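Local structure of 3,4-dihydroxybenzoate decarboxylase (Enterobacter cloacae, 5NY5) at residues V174-E179 with E277-N282; L180-A185 with P302-K307. The protein probably catalyses the reversible decarboxylation of 3,4-dihydroxybenzoate to catechol as a UbiD-family enzyme dependent on prenylated flavin and a metal ion. All blocks are in the same frame, centred on the assembly; numbering follows the deposited sequence.

Contact 1 of 2, residues V174-E179 with E277-N282; sequences VQERDE and EDQHTN
Gln-175 sits where a β-hairpin turns, between strands 165-174 and 179-182 of the UbiD flavin-binding domain, and its buried amide meets the loop 277-282 with both of its polar atoms. With CG beside the backbone N (chi1 -57°) and the chain bent at chi2, the side chain folds over to that loop. NE2 reaches the carbonyl O of Glu-277 at 3.2 Å by an almost straight bond, in the plane of the Gln-175 amide; it also bonds to OG of Ser-181, so the nitrogen links the loop to the following strand. OE1 receives NE2 of Gln-279 at 3.0 Å. This donor comes from above the carbonyl plane of Gln-175 while staying close to its own amide plane, and the two amide planes are 52° apart. Held at both ends, the Gln-175 amide has little freedom to flip. Glu-277 contributes its backbone carbonyl; its OE1 accepts from N of Asn-298, and its side chain lies near Arg-171, which binds prenylated FMN in the cofactor-bound enzyme, a site empty in this apo structure. Next in the hairpin, Glu-176 swings its carboxylate to the more exposed His-280. OE2 meets the imidazole edge in the ring plane, 2.9 Å from NE2, in a weak, bent hydrogen bond; the carboxylate stands steeply to the ring. This neighbour could favour a protonated imidazole. The carbonyl O of Gln-175 also lies 3.0 Å from NE2 of His-280, but the angle is too poor for a hydrogen bond. Beyond Arg-177 and Asp-178, the turn closes at Glu-179, whose carbonyl O accepts two backbone N-H groups, N of Gln-175 at 3.1 Å and N of Glu-176 at 3.2 Å.

Contact 2 of 2, residues L180-A185 with P302-K307; sequences LSMFLA and PVIKVK
Leu-180, Met-182 and Ile-304 form the apolar centre of an antiparallel β-strand pairing, 179-182 with 303-311, in the sheet of the UbiD flavin-binding domain. Leu-180 and Ile-304 are paired on one face of the sheet, with CB of Leu-180 4.3 Å from CB of Ile-304. Met-182, modelled as selenomethionine, carries CG opposite its backbone N (chi1 164°) and bends at chi3. Its SE comes within 3.6 Å of CD1 of Ile-304, the two chains crossing at a slant; the Met-182 side chain also packs on His-170, another residue of the empty prenylated FMN site. Further along, CD1 of Leu-184 rests 3.7 Å from CG of the Pro-302 ring, and this CG also lies close to the carbonyl O of Met-182; Leu-184 also touches Ile-190 and Glu-191 of helix 189-199. The backbones are joined by three hydrogen bonds. N of Leu-180 gives to O of Ile-304 at 2.8 Å and N of Ile-304 returns to O of Leu-180 at 2.6 Å; this reciprocal bonding makes the two a hydrogen-bonded pair. Ser-181 and Val-303 follow as the non-hydrogen-bonded pair on the other face. After them, N of Met-182 bonds to O of Pro-302 at 3.2 Å. Beyond this bond the backbone pairing ends, and residues 183-185 include Phe-183 and Ala-185, which bind prenylated FMN in the cofactor-bound enzyme. There O of Phe-183 accepts from ND1 of His-170. At the partly exposed, polar edge, NZ of Lys-305 forms a salt bridge with OE2 of Glu-179.

In the fold
Both contacts hold the same hairpin, contact 1 by its turn and contact 2 by its second strand, and their centres lie 11 Å apart. Contact 1 is partly buried and joins two loops almost wholly through polar side chains, the exposed imidazole marking its outer side. Contact 2 is buried within the sheet, where main-chain bonds and apolar side chains replace amides and carboxylates. They are continuous: Asp-178 O lies 3.1 Å from Val-306 N, a probable hydrogen bond carrying the strand pairing into the turn, and Val-174 CG2 packs 3.7 Å from Leu-180 CD2. Contact 2 holds cofactor-binding residues itself, whereas contact 1 merely adjoins them.

Contact 1 of 2, residues V174-E179 with E277-N282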
loop_
_atom_site.group_PDB
_atom_site.type_symbol
_atom_site.label_atom_id
_atom_site.label_comp_id
_atom_site.label_asym_id
_atom_site.label_seq_id
_atom_site.Cartn_x
_atom_site.Cartn_y
_atom_site.Cartn_z
ATOM N N VAL A 174 -1.986 -50.003 0.077
ATOM C CA VAL A 174 -2.437 -51.388 0.148
ATOM C C VAL A 174 -3.760 -51.440 0.898
ATOM O O VAL A 174 -3.862 -50.972 2.038
ATOM C CB VAL A 174 -1.381 -52.274 0.819
ATOM C CG1 VAL A 174 -1.900 -53.689 0.977
ATOM C CG2 VAL A 174 -0.093 -52.259 0.017
ATOM N N GLN A 175 -4.780 -52.013 0.264
ATOM C CA GLN A 175 -6.115 -52.096 0.839
ATOM C C GLN A 175 -6.511 -53.514 1.216
ATOM O O GLN A 175 -6.952 -53.756 2.343
ATOM C CB GLN A 175 -7.145 -51.516 -0.141
ATOM C CG GLN A 175 -6.870 -50.079 -0.556
ATOM C CD GLN A 175 -7.006 -49.095 0.592
ATOM O OE1 GLN A 175 -7.578 -49.411 1.635
ATOM N NE2 GLN A 175 -6.481 -47.892 0.402
ATOM N N GLU A 176 -6.368 -54.464 0.293
ATOM C CA GLU A 176 -6.730 -55.849 0.563
ATOM C C GLU A 176 -5.601 -56.783 0.150
ATOM O O GLU A 176 -4.523 -56.325 -0.240
ATOM C CB GLU A 176 -8.018 -56.223 -0.173
ATOM C CG GLU A 176 -9.191 -55.296 0.096
ATOM C CD GLU A 176 -9.735 -55.430 1.502
ATOM O OE1 GLU A 176 -9.411 -56.425 2.182
ATOM O OE2 GLU A 176 -10.494 -54.535 1.929
ATOM N N ARG A 177 -5.840 -58.094 0.232
ATOM C CA ARG A 177 -4.852 -59.056 -0.244
ATOM C C ARG A 177 -4.629 -58.950 -1.745
ATOM O O ARG A 177 -3.567 -59.352 -2.232
ATOM C CB ARG A 177 -5.281 -60.480 0.113
ATOM C CG ARG A 177 -6.727 -60.793 -0.228
ATOM C CD ARG A 177 -6.935 -62.269 -0.525
ATOM N NE ARG A 177 -6.626 -62.593 -1.915
ATOM C CZ ARG A 177 -6.927 -63.749 -2.498
ATOM N NH1 ARG A 177 -6.611 -63.956 -3.769
ATOM N NH2 ARG A 177 -7.548 -64.696 -1.811
ATOM N N ASP A 178 -5.602 -58.419 -2.489
ATOM C CA ASP A 178 -5.459 -58.309 -3.935
ATOM C C ASP A 178 -5.958 -56.972 -4.468
ATOM O O ASP A 178 -6.296 -56.879 -5.654
ATOM C CB ASP A 178 -6.196 -59.454 -4.636
ATOM C CG ASP A 178 -7.670 -59.502 -4.283
ATOM O OD1 ASP A 178 -8.082 -58.815 -3.327
ATOM O OD2 ASP A 178 -8.417 -60.240 -4.959
ATOM N N GLU A 179 -6.008 -55.936 -3.632
ATOM C CA GLU A 179 -6.539 -54.640 -4.028
ATOM C C GLU A 179 -5.624 -53.520 -3.556
ATOM O O GLU A 179 -5.076 -53.572 -2.452
ATOM C CB GLU A 179 -7.949 -54.426 -3.465
ATOM C CG GLU A 179 -8.970 -55.436 -3.956
ATOM C CD GLU A 179 -10.338 -55.218 -3.348
ATOM O OE1 GLU A 179 -10.522 -54.195 -2.655
ATOM O OE2 GLU A 179 -11.227 -56.070 -3.558
ATOM N N GLU A 277 -9.300 -43.755 1.111
ATOM C CA GLU A 277 -7.916 -44.182 1.297
ATOM C C GLU A 277 -7.698 -44.818 2.664
ATOM O O GLU A 277 -7.017 -45.845 2.776
ATOM C CB GLU A 277 -6.986 -42.986 1.098
ATOM C CG GLU A 277 -5.639 -43.321 0.489
ATOM C CD GLU A 277 -4.971 -42.109 -0.126
ATOM O OE1 GLU A 277 -5.565 -41.013 -0.069
ATOM O OE2 GLU A 277 -3.857 -42.248 -0.671
ATOM N N ASP A 278 -8.277 -44.235 3.713
ATOM C CA ASP A 278 -8.057 -44.685 5.082
ATOM C C ASP A 278 -9.168 -45.603 5.581
ATOM O O ASP A 278 -9.509 -45.570 6.769
ATOM C CB ASP A 278 -7.912 -43.482 6.011
ATOM C CG ASP A 278 -9.170 -42.638 6.069
ATOM O OD1 ASP A 278 -9.938 -42.640 5.084
ATOM O OD2 ASP A 278 -9.395 -41.976 7.103
ATOM N N GLN A 279 -9.730 -46.436 4.701
ATOM C CA GLN A 279 -10.878 -47.250 5.092
ATOM C C GLN A 279 -10.537 -48.217 6.221
ATOM O O GLN A 279 -11.391 -48.503 7.068
ATOM C CB GLN A 279 -11.418 -48.015 3.886
ATOM C CG GLN A 279 -10.423 -48.964 3.246
ATOM C CD GLN A 279 -11.094 -50.010 2.384
ATOM O OE1 GLN A 279 -12.308 -50.197 2.449
ATOM N NE2 GLN A 279 -10.308 -50.697 1.563
ATOM N N HIS A 280 -9.306 -48.724 6.258
ATOM C CA HIS A 280 -8.912 -49.690 7.273
ATOM C C HIS A 280 -8.242 -49.055 8.484
ATOM O O HIS A 280 -8.088 -49.728 9.509
ATOM C CB HIS A 280 -7.971 -50.741 6.671
ATOM C CG HIS A 280 -8.609 -51.592 5.616
ATOM N ND1 HIS A 280 -9.551 -52.555 5.905
ATOM C CD2 HIS A 280 -8.432 -51.630 4.275
ATOM C CE1 HIS A 280 -9.931 -53.146 4.787
ATOM N NE2 HIS A 280 -9.268 -52.603 3.782
ATOM N N THR A 281 -7.845 -47.786 8.401
ATOM C CA THR A 281 -7.159 -47.123 9.500
ATOM C C THR A 281 -7.942 -45.975 10.113
ATOM O O THR A 281 -7.816 -45.740 11.317
ATOM C CB THR A 281 -5.798 -46.595 9.034
ATOM O OG1 THR A 281 -5.975 -45.784 7.868
ATOM C CG2 THR A 281 -4.866 -47.751 8.708
ATOM N N ASN A 282 -8.732 -45.254 9.316
ATOM C CA ASN A 282 -9.573 -44.155 9.796
ATOM C C ASN A 282 -8.759 -43.062 10.479
ATOM O O ASN A 282 -9.244 -42.392 11.394
ATOM C CB ASN A 282 -10.672 -44.663 10.736
ATOM C CG ASN A 282 -11.626 -45.620 10.051
ATOM O OD1 ASN A 282 -11.853 -45.533 8.845
ATOM N ND2 ASN A 282 -12.194 -46.539 10.821
#

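Contact 2 of 2, residues L180-A185 with P302-K307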
loop_
_atom_site.group_PDB
_atom_site.type_symbol
_atom_site.label_atom_id
_atom_site.label_comp_id
_atom_site.label_asym_id
_atom_site.label_seq_id
_atom_site.Cartn_x
_atom_site.Cartn_y
_atom_site.Cartn_z
ATOM N N LEU A 180 -5.473 -52.505 -4.403
ATOM C CA LEU A 180 -4.724 -51.301 -4.083
ATOM C C LEU A 180 -5.546 -50.083 -4.471
ATOM O O LEU A 180 -6.318 -50.116 -5.433
ATOM C CB LEU A 180 -3.380 -51.253 -4.819
ATOM C CG LEU A 180 -2.376 -52.384 -4.607
ATOM C CD1 LEU A 180 -1.462 -52.481 -5.813
ATOM C CD2 LEU A 180 -1.565 -52.142 -3.351
ATOM N N SER A 181 -5.371 -49.001 -3.719
ATOM C CA SER A 181 -5.980 -47.720 -4.048
ATOM C C SER A 181 -4.932 -46.828 -4.697
ATOM O O SER A 181 -3.825 -46.681 -4.169
ATOM C CB SER A 181 -6.561 -47.047 -2.805
ATOM O OG SER A 181 -5.550 -46.762 -1.857
HETATM N N MSE A 182 -5.277 -46.248 -5.840
HETATM C CA MSE A 182 -4.336 -45.428 -6.591
HETATM C C MSE A 182 -4.991 -44.159 -7.122
HETATM O O MSE A 182 -5.994 -44.218 -7.829
HETATM C CB MSE A 182 -3.737 -46.236 -7.744
HETATM C CG MSE A 182 -3.048 -45.401 -8.812
HETATM SE SE MSE A 182 -1.917 -46.467 -9.994
HETATM C CE MSE A 182 -2.108 -45.412 -11.620
ATOM N N PHE A 183 -4.414 -43.012 -6.773
ATOM C CA PHE A 183 -4.914 -41.731 -7.244
ATOM C C PHE A 183 -4.374 -41.420 -8.634
ATOM O O PHE A 183 -3.245 -41.776 -8.981
ATOM C CB PHE A 183 -4.526 -40.615 -6.272
ATOM C CG PHE A 183 -4.843 -39.235 -6.774
ATOM C CD1 PHE A 183 -6.130 -38.735 -6.694
ATOM C CD2 PHE A 183 -3.852 -38.437 -7.321
ATOM C CE1 PHE A 183 -6.424 -37.466 -7.154
ATOM C CE2 PHE A 183 -4.141 -37.169 -7.784
ATOM C CZ PHE A 183 -5.428 -36.683 -7.700
ATOM N N LEU A 184 -5.197 -40.750 -9.432
ATOM C CA LEU A 184 -4.814 -40.330 -10.771
ATOM C C LEU A 184 -5.145 -38.855 -10.938
ATOM O O LEU A 184 -6.239 -38.417 -10.573
ATOM C CB LEU A 184 -5.525 -41.162 -11.848
ATOM C CG LEU A 184 -5.122 -42.633 -12.006
ATOM C CD1 LEU A 184 -5.834 -43.531 -11.001
ATOM C CD2 LEU A 184 -5.372 -43.113 -13.430
ATOM N N ALA A 185 -4.198 -38.098 -11.484
ATOM C CA ALA A 185 -4.391 -36.670 -11.690
ATOM C C ALA A 185 -5.297 -36.432 -12.890
ATOM O O ALA A 185 -5.071 -36.985 -13.971
ATOM C CB ALA A 185 -3.049 -35.972 -11.895
ATOM N N PRO A 302 -10.065 -44.820 -7.207
ATOM C CA PRO A 302 -10.212 -46.032 -8.019
ATOM C C PRO A 302 -9.344 -47.160 -7.484
ATOM O O PRO A 302 -8.231 -46.937 -7.000
ATOM C CB PRO A 302 -9.761 -45.584 -9.414
ATOM C CG PRO A 302 -8.895 -44.404 -9.169
ATOM C CD PRO A 302 -9.452 -43.716 -7.963
ATOM N N VAL A 303 -9.865 -48.379 -7.579
ATOM C CA VAL A 303 -9.230 -49.562 -7.009
ATOM C C VAL A 303 -8.487 -50.306 -8.109
ATOM O O VAL A 303 -9.023 -50.507 -9.205
ATOM C CB VAL A 303 -10.269 -50.474 -6.334
ATOM C CG1 VAL A 303 -9.664 -51.827 -6.001
ATOM C CG2 VAL A 303 -10.814 -49.812 -5.080
ATOM N N ILE A 304 -7.253 -50.706 -7.822
ATOM C CA ILE A 304 -6.486 -51.587 -8.694
ATOM C C ILE A 304 -6.606 -53.004 -8.155
ATOM O O ILE A 304 -6.221 -53.278 -7.013
ATOM C CB ILE A 304 -5.016 -51.156 -8.791
ATOM C CG1 ILE A 304 -4.869 -49.978 -9.751
ATOM C CG2 ILE A 304 -4.150 -52.317 -9.251
ATOM C CD1 ILE A 304 -3.444 -49.697 -10.153
ATOM N N LYS A 305 -7.155 -53.901 -8.971
ATOM C CA LYS A 305 -7.254 -55.318 -8.642
ATOM C C LYS A 305 -6.066 -56.022 -9.284
ATOM O O LYS A 305 -6.001 -56.144 -10.510
ATOM C CB LYS A 305 -8.574 -55.900 -9.137
ATOM C CG LYS A 305 -8.901 -57.284 -8.608
ATOM C CD LYS A 305 -9.631 -57.211 -7.278
ATOM C CE LYS A 305 -10.265 -58.546 -6.927
ATOM N NZ LYS A 305 -11.046 -58.486 -5.662
ATOM N N VAL A 306 -5.121 -56.473 -8.458
ATOM C CA VAL A 306 -3.912 -57.085 -8.989
ATOM C C VAL A 306 -4.229 -58.474 -9.521
ATOM O O VAL A 306 -4.974 -59.246 -8.901
ATOM C CB VAL A 306 -2.811 -57.128 -7.915
ATOM C CG1 VAL A 306 -3.308 -57.822 -6.667
ATOM C CG2 VAL A 306 -1.568 -57.825 -8.449
ATOM N N LYS A 307 -3.685 -58.790 -10.694
ATOM C CA LYS A 307 -3.802 -60.121 -11.271
ATOM C C LYS A 307 -2.550 -60.958 -11.077
ATOM O O LYS A 307 -2.650 -62.175 -10.906
ATOM C CB LYS A 307 -4.119 -60.026 -12.766
ATOM C CG LYS A 307 -5.433 -59.333 -13.071
ATOM C CD LYS A 307 -6.585 -60.022 -12.365
ATOM C CE LYS A 307 -7.897 -59.300 -12.611
ATOM N NZ LYS A 307 -9.027 -59.944 -11.888
#